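Local coordinates for protein chloromuconate cycloisomerase (Rhodococcus opacus, PDB 4M0X) that belongs to the enolase superfamily, pairing an N-terminal capping domain with a C-terminal barrel domain, and carries a bound manganese ion, at residues A[103-108]-A[270-275]; A[279-284]-A[311-316]. All blocks are in the same frame, centred on the assembly; numbering follows the deposited sequence.

Interaction 1: A[103-108]-A[270-275]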
loop_
_atom_site.group_PDB
_atom_site.type_symbol
_atom_site.label_atom_id
_atom_site.label_comp_id
_atom_site.label_asym_id
_atom_site.label_seq_id
_atom_site.Cartn_x
_atom_site.Cartn_y
_atom_site.Cartn_z
ATOM N N ALA A 103 22.864 -30.911 2.810
ATOM C CA ALA A 103 23.623 -31.554 3.897
ATOM C C ALA A 103 22.741 -31.823 5.102
ATOM O O ALA A 103 22.697 -32.951 5.584
ATOM C CB ALA A 103 24.801 -30.707 4.299
ATOM N N LYS A 104 22.016 -30.806 5.569
ATOM C CA LYS A 104 21.154 -30.981 6.752
ATOM C C LYS A 104 20.054 -31.983 6.454
ATOM O O LYS A 104 19.786 -32.866 7.276
ATOM C CB LYS A 104 20.577 -29.659 7.244
ATOM C CG LYS A 104 21.620 -28.651 7.708
ATOM C CD LYS A 104 21.045 -27.234 7.769
ATOM C CE LYS A 104 22.036 -26.283 8.420
ATOM N NZ LYS A 104 21.307 -25.120 8.988
ATOM N N ALA A 105 19.455 -31.884 5.268
ATOM C CA ALA A 105 18.380 -32.802 4.847
ATOM C C ALA A 105 18.770 -34.269 4.927
ATOM O O ALA A 105 17.966 -35.083 5.364
ATOM C CB ALA A 105 17.873 -32.470 3.452
ATOM N N ALA A 106 19.995 -34.613 4.542
ATOM C CA ALA A 106 20.381 -36.022 4.501
ATOM C C ALA A 106 20.464 -36.606 5.911
ATOM O O ALA A 106 20.020 -37.736 6.139
ATOM C CB ALA A 106 21.683 -36.213 3.746
ATOM N N ILE A 107 21.001 -35.814 6.849
ATOM C CA ILE A 107 21.022 -36.151 8.274
ATOM C C ILE A 107 19.638 -36.157 8.936
ATOM O O ILE A 107 19.271 -37.133 9.613
ATOM C CB ILE A 107 21.870 -35.162 9.031
ATOM C CG1 ILE A 107 23.293 -35.266 8.522
ATOM C CG2 ILE A 107 21.753 -35.398 10.534
ATOM C CD1 ILE A 107 24.303 -34.398 9.257
ATOM N N GLU A 108 18.888 -35.055 8.797
ATOM C CA GLU A 108 17.561 -34.978 9.414
ATOM C C GLU A 108 16.756 -36.162 8.906
ATOM O O GLU A 108 16.065 -36.820 9.664
ATOM C CB GLU A 108 16.856 -33.649 9.088
ATOM C CG GLU A 108 15.563 -33.374 9.879
ATOM C CD GLU A 108 14.283 -33.579 9.069
ATOM O OE1 GLU A 108 14.275 -34.444 8.185
ATOM O OE2 GLU A 108 13.262 -32.889 9.307
ATOM N N ILE A 270 7.283 -28.482 -3.703
ATOM C CA ILE A 270 7.783 -28.984 -2.434
ATOM C C ILE A 270 8.847 -30.068 -2.656
ATOM O O ILE A 270 8.674 -30.947 -3.505
ATOM C CB ILE A 270 6.628 -29.515 -1.575
ATOM C CG1 ILE A 270 5.529 -28.452 -1.441
ATOM C CG2 ILE A 270 7.144 -30.001 -0.222
ATOM C CD1 ILE A 270 5.880 -27.267 -0.563
ATOM N N LYS A 271 9.951 -29.995 -1.905
ATOM C CA LYS A 271 11.115 -30.875 -2.098
ATOM C C LYS A 271 11.868 -30.876 -0.804
ATOM O O LYS A 271 12.101 -29.806 -0.272
ATOM C CB LYS A 271 12.080 -30.307 -3.132
ATOM C CG LYS A 271 11.704 -30.401 -4.592
ATOM C CD LYS A 271 12.958 -30.232 -5.453
ATOM C CE LYS A 271 13.143 -28.813 -5.965
ATOM N NZ LYS A 271 12.833 -28.701 -7.418
ATOM N N ILE A 272 12.280 -32.050 -0.322
ATOM C CA ILE A 272 12.983 -32.146 0.949
ATOM C C ILE A 272 14.396 -31.518 0.988
ATOM O O ILE A 272 14.638 -30.631 1.808
ATOM C CB ILE A 272 12.972 -33.577 1.512
ATOM C CG1 ILE A 272 11.559 -33.944 1.918
ATOM C CG2 ILE A 272 13.859 -33.689 2.747
ATOM C CD1 ILE A 272 11.437 -35.319 2.521
ATOM N N PRO A 273 15.317 -31.950 0.098
ATOM C CA PRO A 273 16.709 -31.474 0.149
ATOM C C PRO A 273 16.813 -29.953 0.265
ATOM O O PRO A 273 17.473 -29.420 1.144
ATOM C CB PRO A 273 17.273 -31.909 -1.208
ATOM C CG PRO A 273 16.420 -33.035 -1.635
ATOM C CD PRO A 273 15.051 -32.660 -1.165
ATOM N N LYS A 274 16.136 -29.271 -0.633
ATOM C CA LYS A 274 16.186 -27.833 -0.724
ATOM C C LYS A 274 15.642 -27.075 0.519
ATOM O O LYS A 274 15.980 -25.905 0.716
ATOM C CB LYS A 274 15.547 -27.431 -2.059
ATOM C CG LYS A 274 14.519 -26.338 -2.060
ATOM C CD LYS A 274 13.165 -26.834 -2.531
ATOM C CE LYS A 274 12.471 -25.680 -3.241
ATOM N NZ LYS A 274 11.022 -25.841 -3.508
ATOM N N SER A 275 14.844 -27.753 1.351
ATOM C CA SER A 275 14.229 -27.155 2.555
ATOM C C SER A 275 14.995 -27.554 3.772
ATOM O O SER A 275 14.631 -27.161 4.885
ATOM C CB SER A 275 12.810 -27.661 2.803
ATOM O OG SER A 275 12.064 -27.742 1.613
#
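A105, on helix 101-118, directs its CB at the backbone of the turn 272-275, and this one methyl supplies nearly all of the helix's share of the contact. Before the turn, I270 ends its strand with backbone hydrogen bonds to F296 and A298, and K271 sends NZ to D247, a ligand of the manganese. I272 is the first residue to reach the helix: its CG2 branch stands 4.3 Å from CB of A105, an apolar approach, and its side chain also touches M306, S310 and L313 of helix 304-316. At P273 the two backbones come together, with CA atoms of A105 and P273 5.2 Å apart. There CB of A105 rests 3.6 Å from CA of P273 and 3.8 Å from its O, so the methyl sits on main chain; CB of P273 points away from the helix, and its side chain touches M306 and T300. With A105 ending at CB, a single methyl is all that stands between the backbones here. S275 closes the turn: its OG donates to O of K271 at 2.8 Å, meeting the carbonyl nearly end-on (160°), and its N bonds O of I272 at 2.9 Å. No hydrogen bond spans the two segments, and 103 Å² is buried between them. The arrangement is the interdomain seam of the enolase superfamily, where a helix of the N-terminal domain packs on the turn following a strand of the C-terminal barrel.

Interaction 2: A[279-284]-A[311-316]; sequences SRAREI and AQLYGT
L313 meets helix 279-284 with both ends of its fork: CD1 lies 3.6 Å from CG of R282, and CD2 lies 3.9 Å from CB of A281. The fork reaches across because CG stands anti to the backbone N (chi1 172°), and the R282 chain crosses it obliquely. Further along, CD of R282 passes 4.3 Å from OG1 of T316. The bend of R282 at chi2 and chi3 then brings NH1 to a water, a weak bond at 2.7 Å, and the same water donates to O of T316 at 3.0 Å. These residues belong to two helices on the outside of the C-terminal barrel. Segments 279-284 and 311-316 run in the same sense, consistent with the repeated strand-helix order of a TIM-type barrel, their axes 11.0 Å apart at closest and inclined by 31°. In the next shell, O of L313 accepts from both N and OG1 of T316, the hydroxyl at 2.9 Å and in the carbonyl plane, which probably holds the threonine rotamer (chi1 77°). Elsewhere on helix 279-284, R280 and E283 form an in-plane salt bridge, and R280 also pairs with E289 of the second subunit.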
loop_
_atom_site.group_PDB
_atom_site.type_symbol
_atom_site.label_atom_id
_atom_site.label_comp_id
_atom_site.label_asym_id
_atom_site.label_seq_id
_atom_site.Cartn_x
_atom_site.Cartn_y
_atom_site.Cartn_z
ATOM N N SER A 279 10.745 -32.092 8.190
ATOM C CA SER A 279 9.854 -31.242 8.974
ATOM C C SER A 279 9.612 -29.935 8.238
ATOM O O SER A 279 8.460 -29.585 7.988
ATOM C CB SER A 279 10.390 -31.020 10.391
ATOM O OG SER A 279 10.337 -32.240 11.104
ATOM N N ARG A 280 10.703 -29.254 7.862
ATOM C CA ARG A 280 10.647 -27.957 7.166
ATOM C C ARG A 280 9.839 -28.035 5.883
ATOM O O ARG A 280 8.949 -27.215 5.670
ATOM C CB ARG A 280 12.041 -27.405 6.874
ATOM C CG ARG A 280 12.852 -27.089 8.112
ATOM C CD ARG A 280 12.153 -26.013 8.921
ATOM N NE ARG A 280 13.037 -25.437 9.927
ATOM C CZ ARG A 280 12.634 -24.670 10.946
ATOM N NH1 ARG A 280 11.342 -24.362 11.107
ATOM N NH2 ARG A 280 13.532 -24.215 11.817
ATOM N N ALA A 281 10.109 -29.052 5.056
ATOM C CA ALA A 281 9.273 -29.295 3.868
ATOM C C ALA A 281 7.775 -29.331 4.205
ATOM O O ALA A 281 7.016 -28.638 3.527
ATOM C CB ALA A 281 9.707 -30.534 3.103
ATOM N N ARG A 282 7.330 -30.087 5.225
ATOM C CA ARG A 282 5.908 -30.035 5.579
ATOM C C ARG A 282 5.472 -28.642 5.992
ATOM O O ARG A 282 4.364 -28.220 5.646
ATOM C CB ARG A 282 5.467 -31.044 6.653
ATOM C CG ARG A 282 4.494 -32.098 6.143
ATOM C CD ARG A 282 3.029 -32.008 6.570
ATOM N NE ARG A 282 2.246 -30.916 5.976
ATOM C CZ ARG A 282 0.915 -30.832 6.103
ATOM N NH1 ARG A 282 0.253 -31.771 6.769
ATOM N NH2 ARG A 282 0.230 -29.832 5.561
ATOM N N GLU A 283 6.327 -27.933 6.722
ATOM C CA GLU A 283 5.944 -26.630 7.218
ATOM C C GLU A 283 5.663 -25.721 6.033
ATOM O O GLU A 283 4.655 -25.036 6.023
ATOM C CB GLU A 283 6.988 -26.042 8.184
ATOM C CG GLU A 283 6.938 -26.656 9.590
ATOM C CD GLU A 283 8.051 -26.155 10.536
ATOM O OE1 GLU A 283 8.001 -26.432 11.782
ATOM O OE2 GLU A 283 8.979 -25.465 10.031
ATOM N N ILE A 284 6.530 -25.744 5.021
ATOM C CA ILE A 284 6.305 -24.986 3.778
ATOM C C ILE A 284 4.968 -25.353 3.139
ATOM O O ILE A 284 4.221 -24.490 2.676
ATOM C CB ILE A 284 7.467 -25.134 2.771
ATOM C CG1 ILE A 284 8.745 -24.523 3.342
ATOM C CG2 ILE A 284 7.165 -24.470 1.441
ATOM C CD1 ILE A 284 9.989 -24.918 2.574
ATOM N N ALA A 311 8.260 -39.543 -1.233
ATOM C CA ALA A 311 6.988 -40.144 -1.632
ATOM C C ALA A 311 6.037 -40.232 -0.435
ATOM O O ALA A 311 4.836 -39.950 -0.545
ATOM C CB ALA A 311 7.206 -41.514 -2.262
ATOM N N GLN A 312 6.584 -40.595 0.717
ATOM C CA GLN A 312 5.777 -40.661 1.923
ATOM C C GLN A 312 5.284 -39.265 2.321
ATOM O O GLN A 312 4.092 -39.071 2.558
ATOM C CB GLN A 312 6.527 -41.362 3.054
ATOM C CG GLN A 312 6.393 -42.869 2.990
ATOM C CD GLN A 312 7.165 -43.583 4.074
ATOM O OE1 GLN A 312 7.216 -43.135 5.225
ATOM N NE2 GLN A 312 7.772 -44.704 3.717
ATOM N N LEU A 313 6.196 -38.298 2.374
ATOM C CA LEU A 313 5.817 -36.903 2.608
ATOM C C LEU A 313 4.606 -36.523 1.756
ATOM O O LEU A 313 3.537 -36.155 2.281
ATOM C CB LEU A 313 6.986 -35.968 2.292
ATOM C CG LEU A 313 6.651 -34.478 2.319
ATOM C CD1 LEU A 313 6.237 -34.052 3.726
ATOM C CD2 LEU A 313 7.841 -33.663 1.857
ATOM N N TYR A 314 4.785 -36.647 0.434
ATOM C CA TYR A 314 3.781 -36.247 -0.545
ATOM C C TYR A 314 2.473 -36.992 -0.316
ATOM O O TYR A 314 1.406 -36.427 -0.488
ATOM C CB TYR A 314 4.294 -36.451 -1.965
ATOM C CG TYR A 314 5.628 -35.786 -2.299
ATOM C CD1 TYR A 314 6.215 -34.867 -1.429
ATOM C CD2 TYR A 314 6.282 -36.042 -3.520
ATOM C CE1 TYR A 314 7.419 -34.251 -1.735
ATOM C CE2 TYR A 314 7.497 -35.418 -3.831
ATOM C CZ TYR A 314 8.060 -34.528 -2.926
ATOM O OH TYR A 314 9.260 -33.882 -3.183
ATOM N N GLY A 315 2.548 -38.250 0.092
ATOM C CA GLY A 315 1.354 -38.977 0.490
ATOM C C GLY A 315 0.693 -38.496 1.795
ATOM O O GLY A 315 -0.513 -38.733 2.002
ATOM N N THR A 316 1.448 -37.859 2.694
ATOM C CA THR A 316 0.808 -37.324 3.883
ATOM C C THR A 316 0.156 -35.988 3.581
ATOM O O THR A 316 -0.703 -35.548 4.296
ATOM C CB THR A 316 1.739 -37.163 5.128
ATOM O OG1 THR A 316 2.582 -36.018 4.992
ATOM C CG2 THR A 316 2.587 -38.400 5.401
HETATM O O HOH W 1 0.245 -34.460 6.949
#

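How the interactions relate
The centres of interactions 1 and 2 are 11 Å apart, and the two are joined directly. OE2 of E108 accepts from N of S279 at 2.9 Å, a probable hydrogen bond that ties the N-terminal-domain helix to the start of helix 278-291, while OE1 of the same carboxylate takes N of L278. Separately, OH of Y314 lies 3.0 Å from O of I270, a probable hydrogen bond. I272 is shared between them, touching A281 and L313 as well as A105. The metal is more remote: the side chain of P273 is about 12 Å from the manganese, and interaction 1 reaches the metal site through K271, two residues earlier.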